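Local coordinates for protein PfVFT1 (Plasmodium falciparum, PDB 5JKQ) that adopts the bi-lobed Venus flytrap architecture of solute-binding proteins and probably binds a small solute, at residues Y132-N140 against L157-L168. The protein carries 3 engineered substitutions. Residues are numbered along the deposited sequence; the frame is centred on the assembly and turned at random.
Sequences YDNVFVALN and LVDQSGNNLPKL. With SO4 (sulfate ion), chain E.
N134, just before helix 135-140, meets V158 and Q160 of the loop 157-168. N134 CB lies 3.7 Å from Q160 CD, against the amide end of that side chain. With CG anti to the backbone N (chi1 -172°), the N134 amide is placed between its own helix and the loop. N134 OD1 accepts from V137 N at 2.9 Å, a capping bond from N134 at the N-cap position; this donor stands above the carbonyl plane. The other branch, N134 ND2, gives a nearly straight hydrogen bond to V158 O (3.1 Å, 171°), which lies in the amide plane of N134. Two bonds, one from each branch, thus fix the rotation of the amide.

Two residues on, F136 turns a ring face to L157: L157 CD2 sits 3.7 Å from the centroid of the F136 ring and 23° off its normal, a CH-pi contact offset toward the rim at CE1. F136 CB meets both L165 CD1 and L168 CD1, each at 3.9 Å, while L168 CD2 reaches L139 CD2 at 3.7 Å. Y279 of strand 265-281 packs edge-to-face with F136 and is touched by L139 and L157. At the start of the helix a sulfate, probably from the crystallisation liquor, accepts from D133 N and N134 N (3.0 Å from N134 N to O1).

The chemistry is therefore divided: one asparagine both caps the helix and ties it to the loop before strand 168-170 through the single cross-segment hydrogen bond, while F136, L139, L165 and L168, all buried, meet through apolar contacts, with L157 over the F136 ring.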
ATOM      1  N   TYR A 132      15.148  -5.638  -6.089  1.00 29.42           N
ATOM      2  CA  TYR A 132      15.033  -5.865  -7.528  1.00 34.03           C
ATOM      3  C   TYR A 132      14.447  -4.641  -8.225  1.00 38.92           C
ATOM      4  O   TYR A 132      13.839  -3.788  -7.583  1.00 36.28           O
ATOM      5  CB  TYR A 132      14.153  -7.084  -7.818  1.00 34.66           C
ATOM      6  CG  TYR A 132      14.568  -8.344  -7.094  1.00 36.92           C
ATOM      7  CD1 TYR A 132      15.531  -9.191  -7.626  1.00 38.40           C
ATOM      8  CD2 TYR A 132      13.986  -8.695  -5.883  1.00 25.89           C
ATOM      9  CE1 TYR A 132      15.908 -10.348  -6.968  1.00 33.86           C
ATOM     10  CE2 TYR A 132      14.356  -9.846  -5.218  1.00 29.74           C
ATOM     11  CZ  TYR A 132      15.317 -10.669  -5.764  1.00 33.47           C
ATOM     12  OH  TYR A 132      15.685 -11.817  -5.103  1.00 44.16           O
ATOM     13  N   ASP A 133      14.632  -4.559  -9.539  1.00 41.77           N
ATOM     14  CA  ASP A 133      13.985  -3.521 -10.335  1.00 34.32           C
ATOM     15  C   ASP A 133      12.521  -3.891 -10.552  1.00 36.32           C
ATOM     16  O   ASP A 133      11.629  -3.063 -10.367  1.00 42.13           O
ATOM     17  CB  ASP A 133      14.698  -3.333 -11.677  1.00 42.31           C
ATOM     18  CG  ASP A 133      16.016  -2.589 -11.541  1.00 43.33           C
ATOM     19  OD1 ASP A 133      16.083  -1.626 -10.748  1.00 45.50           O
ATOM     20  OD2 ASP A 133      16.989  -2.967 -12.228  1.00 43.02           O
ATOM     21  N   ASN A 134      12.288  -5.141 -10.947  1.00 32.39           N
ATOM     22  CA  ASN A 134      10.941  -5.698 -11.032  1.00 36.59           C
ATOM     23  C   ASN A 134      10.774  -6.785  -9.974  1.00 39.90           C
ATOM     24  O   ASN A 134      11.254  -7.909 -10.139  1.00 36.35           O
ATOM     25  CB  ASN A 134      10.671  -6.259 -12.433  1.00 33.09           C
ATOM     26  CG  ASN A 134       9.218  -6.668 -12.638  1.00 33.73           C
ATOM     27  OD1 ASN A 134       8.577  -7.221 -11.744  1.00 29.63           O
ATOM     28  ND2 ASN A 134       8.693  -6.397 -13.828  1.00 40.45           N
ATOM     29  N   VAL A 135      10.093  -6.443  -8.886  1.00 26.42           N
ATOM     30  CA  VAL A 135       9.926  -7.361  -7.768  1.00 29.63           C
ATOM     31  C   VAL A 135       8.928  -8.461  -8.118  1.00 32.51           C
ATOM     32  O   VAL A 135       9.046  -9.588  -7.638  1.00 32.74           O
ATOM     33  CB  VAL A 135       9.454  -6.621  -6.496  1.00 33.62           C
ATOM     34  CG1 VAL A 135       9.387  -7.569  -5.306  1.00 29.88           C
ATOM     35  CG2 VAL A 135      10.387  -5.461  -6.182  1.00 32.22           C
ATOM     36  N   PHE A 136       7.955  -8.136  -8.964  1.00 26.08           N
ATOM     37  CA  PHE A 136       6.913  -9.093  -9.323  1.00 29.56           C
ATOM     38  C   PHE A 136       7.461 -10.241 -10.174  1.00 31.94           C
ATOM     39  O   PHE A 136       6.905 -11.339 -10.174  1.00 28.95           O
ATOM     40  CB  PHE A 136       5.773  -8.385 -10.060  1.00 31.68           C
ATOM     41  CG  PHE A 136       5.058  -7.358  -9.225  1.00 34.28           C
ATOM     42  CD1 PHE A 136       4.410  -7.726  -8.058  1.00 27.30           C
ATOM     43  CD2 PHE A 136       5.032  -6.028  -9.610  1.00 34.79           C
ATOM     44  CE1 PHE A 136       3.754  -6.785  -7.286  1.00 27.64           C
ATOM     45  CE2 PHE A 136       4.374  -5.083  -8.842  1.00 28.99           C
ATOM     46  CZ  PHE A 136       3.735  -5.462  -7.680  1.00 29.39           C
ATOM     47  N   VAL A 137       8.548  -9.984 -10.895  1.00 29.10           N
ATOM     48  CA  VAL A 137       9.220 -11.027 -11.663  1.00 35.38           C
ATOM     49  C   VAL A 137       9.929 -11.979 -10.705  1.00 33.11           C
ATOM     50  O   VAL A 137       9.817 -13.199 -10.830  1.00 27.88           O
ATOM     51  CB  VAL A 137      10.230 -10.425 -12.677  1.00 36.31           C
ATOM     52  CG1 VAL A 137      11.362 -11.403 -13.009  1.00 30.30           C
ATOM     53  CG2 VAL A 137       9.507 -10.003 -13.945  1.00 34.25           C
ATOM     54  N   ALA A 138      10.650 -11.408  -9.746  1.00 23.53           N
ATOM     55  CA  ALA A 138      11.358 -12.193  -8.743  1.00 26.85           C
ATOM     56  C   ALA A 138      10.379 -13.039  -7.941  1.00 30.65           C
ATOM     57  O   ALA A 138      10.687 -14.170  -7.557  1.00 27.57           O
ATOM     58  CB  ALA A 138      12.152 -11.283  -7.823  1.00 22.48           C
ATOM     59  N   LEU A 139       9.194 -12.488  -7.700  1.00 26.78           N
ATOM     60  CA  LEU A 139       8.163 -13.190  -6.950  1.00 28.17           C
ATOM     61  C   LEU A 139       7.649 -14.392  -7.735  1.00 25.88           C
ATOM     62  O   LEU A 139       7.526 -15.491  -7.193  1.00 34.09           O
ATOM     63  CB  LEU A 139       7.008 -12.245  -6.616  1.00 28.31           C
ATOM     64  CG  LEU A 139       5.894 -12.827  -5.743  1.00 25.36           C
ATOM     65  CD1 LEU A 139       6.422 -13.221  -4.370  1.00 21.21           C
ATOM     66  CD2 LEU A 139       4.755 -11.832  -5.611  1.00 29.30           C
ATOM     67  N   ASN A 140       7.351 -14.177  -9.012  1.00 27.76           N
ATOM     68  CA  ASN A 140       6.861 -15.248  -9.875  1.00 29.22           C
ATOM     69  C   ASN A 140       7.950 -16.278 -10.170  1.00 25.27           C
ATOM     70  O   ASN A 140       7.656 -17.387 -10.614  1.00 32.41           O
ATOM     71  CB  ASN A 140       6.321 -14.672 -11.186  1.00 30.48           C
ATOM     72  CG  ASN A 140       5.569 -15.703 -12.014  1.00 23.81           C
ATOM     73  OD1 ASN A 140       4.797 -16.499 -11.484  1.00 24.79           O
ATOM     74  ND2 ASN A 140       5.797 -15.693 -13.320  1.00 26.13           N
ATOM     75  N   LEU A 157       0.633  -5.964 -12.163  1.00 40.37           N
ATOM     76  CA  LEU A 157       1.324  -7.235 -11.976  1.00 44.41           C
ATOM     77  C   LEU A 157       1.839  -7.749 -13.316  1.00 41.11           C
ATOM     78  O   LEU A 157       1.241  -8.641 -13.922  1.00 38.31           O
ATOM     79  CB  LEU A 157       0.395  -8.260 -11.321  1.00 39.69           C
ATOM     80  CG  LEU A 157      -0.236  -7.805 -10.002  1.00 40.71           C
ATOM     81  CD1 LEU A 157      -1.094  -8.911  -9.400  1.00 23.89           C
ATOM     82  CD2 LEU A 157       0.833  -7.352  -9.014  1.00 33.74           C
ATOM     83  N   VAL A 158       2.953  -7.175 -13.765  1.00 38.88           N
ATOM     84  CA  VAL A 158       3.500  -7.466 -15.086  1.00 47.66           C
ATOM     85  C   VAL A 158       4.999  -7.743 -15.048  1.00 40.99           C
ATOM     86  O   VAL A 158       5.703  -7.303 -14.137  1.00 37.03           O
ATOM     87  CB  VAL A 158       3.250  -6.294 -16.058  1.00 47.82           C
ATOM     88  CG1 VAL A 158       1.758  -6.048 -16.226  1.00 47.82           C
ATOM     89  CG2 VAL A 158       3.944  -5.026 -15.565  1.00 47.76           C
ATOM     90  N   ASP A 159       5.480  -8.470 -16.053  1.00 45.56           N
ATOM     91  CA  ASP A 159       6.908  -8.715 -16.210  1.00 47.61           C
ATOM     92  C   ASP A 159       7.565  -7.509 -16.879  1.00 47.06           C
ATOM     93  O   ASP A 159       6.940  -6.457 -17.029  1.00 49.76           O
ATOM     94  CB  ASP A 159       7.154  -9.999 -17.016  1.00 52.17           C
ATOM     95  CG  ASP A 159       6.453  -9.999 -18.369  1.00 55.02           C
ATOM     96  OD1 ASP A 159       6.150  -8.911 -18.904  1.00 54.99           O
ATOM     97  OD2 ASP A 159       6.206 -11.101 -18.903  1.00 53.83           O
ATOM     98  N   GLN A 160       8.821  -7.659 -17.283  1.00 46.25           N
ATOM     99  CA  GLN A 160       9.550  -6.561 -17.903  1.00 52.94           C
ATOM    100  C   GLN A 160       9.038  -6.275 -19.313  1.00 53.38           C
ATOM    101  O   GLN A 160       9.099  -5.138 -19.782  1.00 56.83           O
ATOM    102  CB  GLN A 160      11.049  -6.871 -17.942  1.00 52.85           C
ATOM    103  CG  GLN A 160      11.711  -6.982 -16.572  1.00 44.37           C
ATOM    104  CD  GLN A 160      11.859  -5.641 -15.862  1.00 53.66           C
ATOM    105  OE1 GLN A 160      10.993  -4.772 -15.952  1.00 44.13           O
ATOM    106  NE2 GLN A 160      12.970  -5.470 -15.156  1.00 51.92           N
ATOM    107  N   SER A 161       8.535  -7.306 -19.985  1.00 56.71           N
ATOM    108  CA  SER A 161       7.971  -7.145 -21.319  1.00 55.31           C
ATOM    109  C   SER A 161       6.660  -6.359 -21.267  1.00 59.16           C
ATOM    110  O   SER A 161       6.194  -5.842 -22.283  1.00 60.92           O
ATOM    111  CB  SER A 161       7.735  -8.507 -21.975  1.00 59.67           C
ATOM    112  OG  SER A 161       8.863  -9.351 -21.834  1.00 59.25           O
ATOM    113  N   GLY A 162       6.070  -6.279 -20.076  1.00 55.62           N
ATOM    114  CA  GLY A 162       4.832  -5.546 -19.871  1.00 55.36           C
ATOM    115  C   GLY A 162       3.606  -6.441 -19.884  1.00 56.52           C
ATOM    116  O   GLY A 162       2.476  -5.952 -19.870  1.00 48.44           O
ATOM    117  N   ASN A 163       3.828  -7.753 -19.904  1.00 54.91           N
ATOM    118  CA  ASN A 163       2.736  -8.721 -19.940  1.00 54.06           C
ATOM    119  C   ASN A 163       2.361  -9.207 -18.543  1.00 50.00           C
ATOM    120  O   ASN A 163       3.221  -9.359 -17.675  1.00 41.91           O
ATOM    121  CB  ASN A 163       3.115  -9.910 -20.823  1.00 57.27           C
ATOM    122  CG  ASN A 163       3.673  -9.481 -22.166  1.00 58.99           C
ATOM    123  OD1 ASN A 163       4.773  -9.881 -22.548  1.00 61.76           O
ATOM    124  ND2 ASN A 163       2.919  -8.658 -22.885  1.00 56.04           N
ATOM    125  N   ASN A 164       1.072  -9.462 -18.340  1.00 51.91           N
ATOM    126  CA  ASN A 164       0.546  -9.795 -17.021  1.00 50.05           C
ATOM    127  C   ASN A 164       1.112 -11.097 -16.451  1.00 46.15           C
ATOM    128  O   ASN A 164       1.434 -12.025 -17.193  1.00 42.59           O
ATOM    129  CB  ASN A 164      -0.983  -9.880 -17.080  1.00 42.37           C
ATOM    130  CG  ASN A 164      -1.611 -10.061 -15.712  1.00 48.80           C
ATOM    131  OD1 ASN A 164      -1.770  -9.102 -14.955  1.00 46.95           O
ATOM    132  ND2 ASN A 164      -1.980 -11.297 -15.389  1.00 45.42           N
ATOM    133  N   LEU A 165       1.238 -11.138 -15.125  1.00 48.81           N
ATOM    134  CA  LEU A 165       1.657 -12.335 -14.398  1.00 31.50           C
ATOM    135  C   LEU A 165       0.454 -12.917 -13.653  1.00 40.66           C
ATOM    136  O   LEU A 165       0.126 -12.466 -12.555  1.00 41.23           O
ATOM    137  CB  LEU A 165       2.783 -12.001 -13.420  1.00 32.10           C
ATOM    138  CG  LEU A 165       4.071 -11.489 -14.066  1.00 35.65           C
ATOM    139  CD1 LEU A 165       4.937 -10.783 -13.041  1.00 35.43           C
ATOM    140  CD2 LEU A 165       4.833 -12.633 -14.713  1.00 34.67           C
ATOM    141  N   PRO A 166      -0.207 -13.930 -14.244  1.00 38.64           N
ATOM    142  CA  PRO A 166      -1.534 -14.349 -13.780  1.00 44.86           C
ATOM    143  C   PRO A 166      -1.542 -15.185 -12.499  1.00 35.58           C
ATOM    144  O   PRO A 166      -2.616 -15.425 -11.949  1.00 31.46           O
ATOM    145  CB  PRO A 166      -2.049 -15.183 -14.954  1.00 37.87           C
ATOM    146  CG  PRO A 166      -0.818 -15.816 -15.501  1.00 38.67           C
ATOM    147  CD  PRO A 166       0.288 -14.803 -15.325  1.00 33.48           C
ATOM    148  N   LYS A 167      -0.375 -15.624 -12.040  1.00 34.43           N
ATOM    149  CA  LYS A 167      -0.301 -16.526 -10.894  1.00 34.71           C
ATOM    150  C   LYS A 167      -0.104 -15.785  -9.573  1.00 34.26           C
ATOM    151  O   LYS A 167      -0.210 -16.382  -8.501  1.00 32.27           O
ATOM    152  CB  LYS A 167       0.829 -17.535 -11.098  1.00 36.02           C
ATOM    153  CG  LYS A 167       0.666 -18.379 -12.350  1.00 33.04           C
ATOM    154  CD  LYS A 167       1.821 -19.346 -12.526  1.00 42.52           C
ATOM    155  CE  LYS A 167       1.596 -20.260 -13.719  1.00 45.05           C
ATOM    156  NZ  LYS A 167       2.857 -20.915 -14.164  1.00 45.99           N
ATOM    157  N   LEU A 168       0.175 -14.487  -9.649  1.00 35.41           N
ATOM    158  CA  LEU A 168       0.392 -13.685  -8.451  1.00 31.47           C
ATOM    159  C   LEU A 168      -0.931 -13.250  -7.827  1.00 29.93           C
ATOM    160  O   LEU A 168      -1.864 -12.872  -8.538  1.00 31.57           O
ATOM    161  CB  LEU A 168       1.245 -12.458  -8.776  1.00 21.67           C
ATOM    162  CG  LEU A 168       2.606 -12.746  -9.417  1.00 34.09           C
ATOM    163  CD1 LEU A 168       3.355 -11.449  -9.671  1.00 29.37           C
ATOM    164  CD2 LEU A 168       3.440 -13.690  -8.556  1.00 28.88           C
TER
HETATM  165  S   SO4 E 401      15.999  -7.046 -11.527  1.00 52.89           S
HETATM  166  O1  SO4 E 401      14.547  -7.030 -11.366  1.00 35.69           O
HETATM  167  O2  SO4 E 401      16.516  -8.375 -11.211  1.00 47.70           O
HETATM  168  O3  SO4 E 401      16.611  -6.071 -10.627  1.00 41.36           O
HETATM  169  O4  SO4 E 401      16.330  -6.710 -12.909  1.00 46.22           O